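Local structure of polyisoprenyl-teichoic acid--peptidoglycan teichoic acid transferase TagV (Bacillus subtilis, 6UF3) at residues 75-78 against 79-83. The protein belongs to the LytR-CpsA-Psr family of bacterial cell-envelope proteins. Numbering follows the deposited sequence.
Sequences ETVE and TVENF
Glu75, Thr76, Val77 and Glu78 accept i to i+4 backbone hydrogen bonds from Thr79, Val80, Glu81 and Asn82, the regular pattern of an alpha helix. Glu75 O takes two bonds. Thr79 N donates to Glu75 O at 2.9 Å. Thr79 OG1 donates to the same Glu75 O at 2.8 Å. The two donors arrive from opposite faces of the carbonyl plane, the hydroxyl 36° out of it. Thr79 OG1 lies anti to its own carbonyl carbon, chi1 -62°, which turns the hydroxyl back along the helix to the preceding turn. The same oxygen is also hydrogen-bonded to Ala54 N, so this buried hydroxyl joins the helix to the chain just after strand 50-51. Glu75 bends at chi2 and brings OE2 to 3.4 Å from Thr79 OG1, at an angle too poor for a hydrogen bond.

On another side of the helix, Glu81 reaches back over the turn before it. Its CG lies 3.3 Å from Val77 O, and its CD packs against Val77 CG1 at 4.0 Å. Beyond CG the chain is extended, and OE2 hydrogen-bonds Ile88 N, which holds the carboxylate. Glu78 CG lies 4.0 Å from Glu81 OE1, but the two carboxylates are not in contact and their planes are 72° apart. Asn82 CG sits 3.3 Å from Glu78 O.

The face turned to the sheet carries Thr76, Val77 and Val80. The Val80 CG2 methyl packs 3.3 Å from Thr76 O, the carbonyl of the preceding turn. Thr76, Val77 and Val80 all touch Leu9 of strand 6-13. Thr76 also touches Leu28, and Val80 touches Val30, both of strand 25-34. This is an amphipathic helix, 72-84, packed on the central mixed beta sheet of a LytR-CpsA-Psr family protein.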
ATOM      1  N   GLU A  75       1.726 -15.361  -3.251  1.00 20.59           N
ATOM      2  CA  GLU A  75       1.283 -15.181  -4.632  1.00 20.46           C
ATOM      3  C   GLU A  75       1.155 -13.702  -4.981  1.00 21.18           C
ATOM      4  O   GLU A  75       1.549 -13.284  -6.077  1.00 20.93           O
ATOM      5  CB  GLU A  75      -0.030 -15.940  -4.858  1.00 21.58           C
ATOM      6  CG  GLU A  75      -0.583 -15.867  -6.264  1.00 24.15           C
ATOM      7  CD  GLU A  75       0.299 -16.529  -7.312  1.00 25.21           C
ATOM      8  OE1 GLU A  75       1.116 -17.396  -6.970  1.00 29.82           O
ATOM      9  OE2 GLU A  75       0.171 -16.176  -8.502  1.00 29.12           O
ATOM     10  N   THR A  76       0.652 -12.881  -4.051  1.00 18.60           N
ATOM     11  CA  THR A  76       0.569 -11.449  -4.336  1.00 19.92           C
ATOM     12  C   THR A  76       1.955 -10.839  -4.527  1.00 20.76           C
ATOM     13  O   THR A  76       2.183 -10.074  -5.471  1.00 17.51           O
ATOM     14  CB  THR A  76      -0.166 -10.719  -3.207  1.00 18.60           C
ATOM     15  OG1 THR A  76      -1.509 -11.194  -3.142  1.00 18.76           O
ATOM     16  CG2 THR A  76      -0.213  -9.235  -3.496  1.00 19.07           C
ATOM     17  N   VAL A  77       2.893 -11.163  -3.629  1.00 19.67           N
ATOM     18  CA  VAL A  77       4.253 -10.638  -3.732  1.00 17.84           C
ATOM     19  C   VAL A  77       4.868 -11.011  -5.071  1.00 20.31           C
ATOM     20  O   VAL A  77       5.435 -10.164  -5.770  1.00 20.70           O
ATOM     21  CB  VAL A  77       5.123 -11.132  -2.566  1.00 23.05           C
ATOM     22  CG1 VAL A  77       6.598 -10.833  -2.861  1.00 23.75           C
ATOM     23  CG2 VAL A  77       4.698 -10.444  -1.252  1.00 21.79           C
ATOM     24  N   GLU A  78       4.758 -12.279  -5.456  1.00 18.71           N
ATOM     25  CA  GLU A  78       5.387 -12.702  -6.702  1.00 19.51           C
ATOM     26  C   GLU A  78       4.691 -12.097  -7.916  1.00 19.79           C
ATOM     27  O   GLU A  78       5.343 -11.780  -8.920  1.00 21.50           O
ATOM     28  CB  GLU A  78       5.388 -14.227  -6.791  1.00 22.16           C
ATOM     29  CG  GLU A  78       6.562 -14.775  -7.562  1.00 31.81           C
ATOM     30  CD  GLU A  78       6.436 -16.267  -7.846  1.00 33.98           C
ATOM     31  OE1 GLU A  78       5.437 -16.880  -7.413  1.00 33.90           O
ATOM     32  OE2 GLU A  78       7.337 -16.818  -8.508  1.00 39.88           O
ATOM     33  N   THR A  79       3.368 -11.938  -7.855  1.00 19.10           N
ATOM     34  CA  THR A  79       2.658 -11.312  -8.962  1.00 15.94           C
ATOM     35  C   THR A  79       3.070  -9.850  -9.125  1.00 14.94           C
ATOM     36  O   THR A  79       3.267  -9.380 -10.253  1.00 18.66           O
ATOM     37  CB  THR A  79       1.146 -11.446  -8.756  1.00 17.05           C
ATOM     38  OG1 THR A  79       0.803 -12.837  -8.745  1.00 18.58           O
ATOM     39  CG2 THR A  79       0.378 -10.755  -9.892  1.00 19.72           C
ATOM     40  N   VAL A  80       3.257  -9.137  -8.010  1.00 16.24           N
ATOM     41  CA  VAL A  80       3.730  -7.756  -8.077  1.00 18.21           C
ATOM     42  C   VAL A  80       5.167  -7.699  -8.578  1.00 20.37           C
ATOM     43  O   VAL A  80       5.521  -6.829  -9.388  1.00 18.35           O
ATOM     44  CB  VAL A  80       3.567  -7.083  -6.700  1.00 14.70           C
ATOM     45  CG1 VAL A  80       4.313  -5.730  -6.670  1.00 17.36           C
ATOM     46  CG2 VAL A  80       2.097  -6.884  -6.406  1.00 17.31           C
ATOM     47  N   GLU A  81       6.024  -8.610  -8.105  1.00 18.76           N
ATOM     48  CA  GLU A  81       7.396  -8.683  -8.616  1.00 18.19           C
ATOM     49  C   GLU A  81       7.413  -8.838 -10.138  1.00 21.85           C
ATOM     50  O   GLU A  81       8.173  -8.161 -10.842  1.00 20.48           O
ATOM     51  CB  GLU A  81       8.148  -9.843  -7.956  1.00 19.38           C
ATOM     52  CG  GLU A  81       8.568  -9.546  -6.513  1.00 18.61           C
ATOM     53  CD  GLU A  81       9.304 -10.694  -5.850  1.00 23.15           C
ATOM     54  OE1 GLU A  81       8.982 -11.879  -6.121  1.00 25.32           O
ATOM     55  OE2 GLU A  81      10.221 -10.424  -5.044  1.00 23.60           O
ATOM     56  N   ASN A  82       6.595  -9.746 -10.661  1.00 20.83           N
ATOM     57  CA  ASN A  82       6.567  -9.967 -12.102  1.00 21.31           C
ATOM     58  C   ASN A  82       6.026  -8.749 -12.843  1.00 20.27           C
ATOM     59  O   ASN A  82       6.518  -8.399 -13.926  1.00 22.07           O
ATOM     60  CB  ASN A  82       5.714 -11.193 -12.413  1.00 20.80           C
ATOM     61  CG  ASN A  82       6.386 -12.489 -12.006  1.00 27.82           C
ATOM     62  OD1 ASN A  82       7.533 -12.490 -11.557  1.00 30.21           O
ATOM     63  ND2 ASN A  82       5.679 -13.608 -12.177  1.00 27.97           N
ATOM     64  N   PHE A  83       5.006  -8.105 -12.280  1.00 19.45           N
ATOM     65  CA  PHE A  83       4.390  -6.951 -12.921  1.00 21.52           C
ATOM     66  C   PHE A  83       5.349  -5.767 -12.989  1.00 19.73           C
ATOM     67  O   PHE A  83       5.449  -5.099 -14.031  1.00 21.81           O
ATOM     68  CB  PHE A  83       3.117  -6.576 -12.163  1.00 17.75           C
ATOM     69  CG  PHE A  83       2.376  -5.421 -12.756  1.00 19.81           C
ATOM     70  CD1 PHE A  83       1.842  -5.499 -14.027  1.00 21.58           C
ATOM     71  CD2 PHE A  83       2.199  -4.254 -12.030  1.00 19.66           C
ATOM     72  CE1 PHE A  83       1.154  -4.431 -14.569  1.00 25.81           C
ATOM     73  CE2 PHE A  83       1.511  -3.188 -12.568  1.00 23.27           C
ATOM     74  CZ  PHE A  83       0.992  -3.276 -13.840  1.00 24.23           C
TER